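PDB 7BYS: galactan 1,3-beta-galactosidase from Phanerochaete chrysosporium, which probably hydrolyses the beta-1,3-linked galactan chains of arabinogalactans from their ends, releasing galactose, with a family 43 catalytic domain and a carbohydrate-binding module. Local coordinates for residues E308-L321 against S327-V341. Residues are numbered along the deposited sequence; the frame is centred on the assembly and turned at random.
Sequences EAENGQRGGSSTIL and SGGKAVGYLGHGGTV. With CA (calcium ion), chain F.
V332 lays its CG2 methyl against A309, 3.7 Å from the CB, while I320 CD1 approaches the same methyl obliquely at 3.9 Å. Beside this patch lies a calcium ion. E308 OE1 binds the calcium at 2.3 Å, E310 adds both OE1 (2.5 Å) and OE2 (2.6 Å), and the backbone oxygens of S327 and K330 come from the other segment; D422 completes the site. The second E308 oxygen, OE2, takes a very short hydrogen bond from S327 OG (2.5 Å), so metal and hydroxyl together restrict the carboxylate's rotation. A bend at chi2 (-90°) turns the E310 carboxylate to the ion, its chain crossing that of K330 at about a right angle. S318 OG, held between its backbone N and carbonyl carbon (chi1 58°), donates to T340 O at 2.7 Å. G315 N reaches that oxygen from the opposite carbonyl face. Reciprocal N-H...O bonds establish the antiparallel pairing: G315 with T340, T319 with G333 and L321 with A331. Y334, which binds galactose in another structure, has in one conformer its ring edge near L321 CD2 (4.4 Å from CE1). Hairpin 319-333, strand pair 313-316/339-341 and structural calcium are characteristic of the beta-sandwich of a family 35 carbohydrate-binding module.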
loop_
_atom_site.group_PDB
_atom_site.type_symbol
_atom_site.label_atom_id
_atom_site.label_comp_id
_atom_site.label_asym_id
_atom_site.label_seq_id
_atom_site.Cartn_x
_atom_site.Cartn_y
_atom_site.Cartn_z
ATOM N N GLU A 308 14.752 22.686 -5.498
ATOM C CA GLU A 308 15.822 21.997 -4.787
ATOM C C GLU A 308 16.054 22.643 -3.430
ATOM O O GLU A 308 16.136 23.870 -3.325
ATOM C CB GLU A 308 17.115 22.048 -5.599
ATOM C CG GLU A 308 17.044 21.337 -6.946
ATOM C CD GLU A 308 16.879 19.832 -6.841
ATOM O OE1 GLU A 308 17.226 19.239 -5.798
ATOM O OE2 GLU A 308 16.394 19.233 -7.816
ATOM N N ALA A 309 16.166 21.816 -2.386
ATOM C CA ALA A 309 16.414 22.352 -1.052
ATOM C C ALA A 309 17.719 23.137 -1.002
ATOM O O ALA A 309 17.809 24.166 -0.316
ATOM C CB ALA A 309 16.434 21.216 -0.033
ATOM N N GLU A 310 18.735 22.682 -1.738
ATOM C CA GLU A 310 20.045 23.313 -1.688
ATOM C C GLU A 310 20.051 24.691 -2.332
ATOM O O GLU A 310 21.002 25.448 -2.117
ATOM C CB GLU A 310 21.106 22.390 -2.303
ATOM C CG GLU A 310 20.878 22.036 -3.767
ATOM C CD GLU A 310 20.035 20.784 -3.964
ATOM O OE1 GLU A 310 19.259 20.408 -3.051
ATOM O OE2 GLU A 310 20.187 20.165 -5.037
ATOM N N ASN A 311 19.022 25.033 -3.102
ATOM C CA ASN A 311 18.872 26.379 -3.633
ATOM C C ASN A 311 18.099 27.290 -2.694
ATOM O O ASN A 311 17.941 28.479 -2.992
ATOM C CB ASN A 311 18.202 26.337 -5.013
ATOM C CG ASN A 311 19.080 25.700 -6.060
ATOM O OD1 ASN A 311 20.308 25.715 -5.945
ATOM N ND2 ASN A 311 18.462 25.133 -7.089
ATOM N N GLY A 312 17.628 26.767 -1.566
ATOM C CA GLY A 312 16.943 27.570 -0.583
ATOM C C GLY A 312 17.911 28.325 0.299
ATOM O O GLY A 312 19.131 28.211 0.186
ATOM N N GLN A 313 17.342 29.109 1.210
ATOM C CA GLN A 313 18.117 29.951 2.106
ATOM C C GLN A 313 18.269 29.210 3.428
ATOM O O GLN A 313 17.287 28.989 4.152
ATOM C CB GLN A 313 17.424 31.302 2.285
ATOM C CG GLN A 313 17.583 32.261 1.090
ATOM C CD GLN A 313 17.258 31.628 -0.269
ATOM O OE1 GLN A 313 16.086 31.441 -0.620
ATOM N NE2 GLN A 313 18.299 31.298 -1.039
ATOM N N ARG A 314 19.501 28.821 3.744
ATOM C CA ARG A 314 19.767 28.103 4.981
ATOM C C ARG A 314 19.908 29.078 6.135
ATOM O O ARG A 314 20.434 30.182 5.967
ATOM C CB ARG A 314 21.054 27.295 4.852
ATOM C CG ARG A 314 20.876 26.052 4.004
ATOM C CD ARG A 314 22.176 25.284 3.864
ATOM N NE ARG A 314 23.130 26.013 3.036
ATOM C CZ ARG A 314 24.314 26.434 3.456
ATOM N NH1 ARG A 314 24.713 26.183 4.693
ATOM N NH2 ARG A 314 25.108 27.094 2.628
ATOM N N GLY A 315 19.426 28.670 7.301
ATOM C CA GLY A 315 19.614 29.437 8.514
ATOM C C GLY A 315 20.187 28.570 9.616
ATOM O O GLY A 315 19.934 27.364 9.693
ATOM N N GLY A 316 20.987 29.201 10.470
ATOM C CA GLY A 316 21.568 28.473 11.581
ATOM C C GLY A 316 22.563 27.434 11.095
ATOM O O GLY A 316 23.387 27.698 10.212
ATOM N N SER A 317 22.463 26.225 11.640
ATOM C CA SER A 317 23.508 25.222 11.490
ATOM C C SER A 317 23.263 24.234 10.352
ATOM O O SER A 317 23.967 23.220 10.277
ATOM C CB SER A 317 23.689 24.468 12.808
ATOM O OG SER A 317 22.452 24.267 13.468
ATOM N N SER A 318 22.314 24.499 9.461
ATOM C CA SER A 318 22.095 23.567 8.360
ATOM C C SER A 318 23.200 23.702 7.310
ATOM O O SER A 318 23.867 24.740 7.194
ATOM C CB SER A 318 20.716 23.780 7.730
ATOM O OG SER A 318 20.570 25.108 7.261
ATOM N N THR A 319 23.410 22.623 6.543
ATOM C CA THR A 319 24.541 22.531 5.621
ATOM C C THR A 319 24.120 21.821 4.341
ATOM O O THR A 319 23.023 21.266 4.247
ATOM C CB THR A 319 25.718 21.758 6.237
ATOM O OG1 THR A 319 25.312 20.412 6.489
ATOM C CG2 THR A 319 26.180 22.390 7.549
ATOM N N ILE A 320 25.009 21.854 3.342
ATOM C CA ILE A 320 24.790 21.196 2.053
ATOM C C ILE A 320 25.550 19.875 2.025
ATOM O O ILE A 320 26.773 19.845 2.212
ATOM C CB ILE A 320 25.237 22.085 0.883
ATOM C CG1 ILE A 320 24.467 23.410 0.890
ATOM C CG2 ILE A 320 25.045 21.332 -0.432
ATOM C CD1 ILE A 320 22.985 23.243 0.772
ATOM N N LEU A 321 24.832 18.792 1.751
ATOM C CA LEU A 321 25.392 17.457 1.624
ATOM C C LEU A 321 25.399 17.047 0.162
ATOM O O LEU A 321 24.535 17.453 -0.615
ATOM C CB LEU A 321 24.547 16.443 2.393
ATOM C CG LEU A 321 24.348 16.781 3.866
ATOM C CD1 LEU A 321 23.625 15.666 4.596
ATOM C CD2 LEU A 321 25.689 17.100 4.530
ATOM N N SER A 327 18.575 14.508 -6.043
ATOM C CA SER A 327 18.388 15.359 -7.204
ATOM C C SER A 327 19.363 16.531 -7.119
ATOM O O SER A 327 19.565 17.122 -6.049
ATOM C CB SER A 327 16.946 15.871 -7.211
ATOM O OG SER A 327 16.760 16.803 -8.259
ATOM N N GLY A 328 19.998 16.853 -8.247
ATOM C CA GLY A 328 21.040 17.852 -8.254
ATOM C C GLY A 328 22.307 17.428 -7.551
ATOM O O GLY A 328 23.240 18.236 -7.450
ATOM N N GLY A 329 22.381 16.186 -7.078
ATOM C CA GLY A 329 23.544 15.708 -6.369
ATOM C C GLY A 329 23.708 16.269 -4.978
ATOM O O GLY A 329 24.739 16.028 -4.352
ATOM N N LYS A 330 22.719 17.008 -4.470
ATOM C CA LYS A 330 22.877 17.730 -3.213
ATOM C C LYS A 330 21.577 17.711 -2.422
ATOM O O LYS A 330 20.486 17.593 -2.985
ATOM C CB LYS A 330 23.292 19.189 -3.454
ATOM C CG LYS A 330 24.652 19.320 -4.125
ATOM C CD LYS A 330 25.082 20.761 -4.282
ATOM C CE LYS A 330 26.424 20.819 -4.996
ATOM N NZ LYS A 330 27.284 19.644 -4.658
ATOM N N ALA A 331 21.710 17.829 -1.103
ATOM C CA ALA A 331 20.574 17.943 -0.202
ATOM C C ALA A 331 20.979 18.878 0.927
ATOM O O ALA A 331 22.143 19.264 1.048
ATOM C CB ALA A 331 20.150 16.573 0.351
ATOM N N VAL A 332 20.017 19.218 1.776
ATOM C CA VAL A 332 20.273 20.030 2.962
ATOM C C VAL A 332 20.234 19.113 4.176
ATOM O O VAL A 332 19.226 18.434 4.426
ATOM C CB VAL A 332 19.276 21.189 3.092
ATOM C CG1 VAL A 332 19.489 21.921 4.419
ATOM C CG2 VAL A 332 19.447 22.148 1.927
ATOM N N GLY A 333 21.342 19.074 4.914
ATOM C CA GLY A 333 21.446 18.312 6.134
ATOM C C GLY A 333 21.515 19.214 7.357
ATOM O O GLY A 333 21.452 20.437 7.279
ATOM N N TYR A 334 21.632 18.568 8.511
ATOM C CA TYR A 334 21.650 19.272 9.791
ATOM C C TYR A 334 20.441 20.200 9.930
ATOM O O TYR A 334 20.535 21.338 10.405
ATOM C CB TYR A 334 23.004 19.950 10.051
ATOM C CG TYR A 334 24.149 18.943 10.090
ATOM C CD1 TYR A 334 24.644 18.373 8.919
ATOM C CD2 TYR A 334 24.708 18.536 11.295
ATOM C CE1 TYR A 334 25.669 17.447 8.942
ATOM C CE2 TYR A 334 25.740 17.610 11.329
ATOM C CZ TYR A 334 26.211 17.066 10.150
ATOM O OH TYR A 334 27.237 16.147 10.178
ATOM N N LEU A 335 19.287 19.710 9.476
ATOM C CA LEU A 335 18.021 20.404 9.634
ATOM C C LEU A 335 17.401 20.010 10.956
ATOM O O LEU A 335 17.516 18.865 11.402
ATOM C CB LEU A 335 17.047 20.026 8.520
ATOM C CG LEU A 335 17.311 20.705 7.185
ATOM C CD1 LEU A 335 16.376 20.103 6.123
ATOM C CD2 LEU A 335 17.153 22.226 7.277
ATOM N N GLY A 336 16.712 20.967 11.570
ATOM C CA GLY A 336 16.306 20.823 12.949
ATOM C C GLY A 336 17.492 21.078 13.849
ATOM O O GLY A 336 18.616 21.296 13.400
ATOM N N HIS A 337 17.232 21.040 15.155
ATOM C CA HIS A 337 18.276 21.264 16.145
ATOM C C HIS A 337 19.072 22.523 15.806
ATOM O O HIS A 337 20.306 22.528 15.771
ATOM C CB HIS A 337 19.182 20.032 16.248
ATOM C CG HIS A 337 20.060 20.022 17.459
ATOM N ND1 HIS A 337 21.248 20.718 17.524
ATOM C CD2 HIS A 337 19.927 19.393 18.650
ATOM C CE1 HIS A 337 21.807 20.522 18.705
ATOM N NE2 HIS A 337 21.025 19.722 19.408
ATOM N N GLY A 338 18.345 23.589 15.474
ATOM C CA GLY A 338 18.961 24.868 15.180
ATOM C C GLY A 338 19.295 25.145 13.724
ATOM O O GLY A 338 19.871 26.201 13.433
ATOM N N GLY A 339 18.972 24.250 12.800
ATOM C CA GLY A 339 19.214 24.478 11.381
ATOM C C GLY A 339 17.907 24.505 10.613
ATOM O O GLY A 339 17.020 23.687 10.861
ATOM N N THR A 340 17.788 25.452 9.682
ATOM C CA THR A 340 16.587 25.575 8.864
ATOM C C THR A 340 16.953 25.752 7.403
ATOM O O THR A 340 18.082 26.093 7.051
ATOM C CB THR A 340 15.707 26.776 9.284
ATOM O OG1 THR A 340 16.443 27.992 9.117
ATOM C CG2 THR A 340 15.273 26.645 10.725
ATOM N N VAL A 341 15.975 25.506 6.533
ATOM C CA VAL A 341 16.074 25.931 5.147
ATOM C C VAL A 341 14.723 26.497 4.742
ATOM O O VAL A 341 13.675 25.963 5.119
ATOM C CB VAL A 341 16.585 24.820 4.191
ATOM C CG1 VAL A 341 15.578 23.669 4.062
ATOM C CG2 VAL A 341 16.928 25.406 2.815
HETATM CA CA CA F . 18.620 18.315 -4.209
HETATM O O HOH W 1 16.018 29.224 6.725
HETATM O O HOH W 2 21.394 21.865 12.901
HETATM O O HOH W 3 22.723 24.656 16.130
#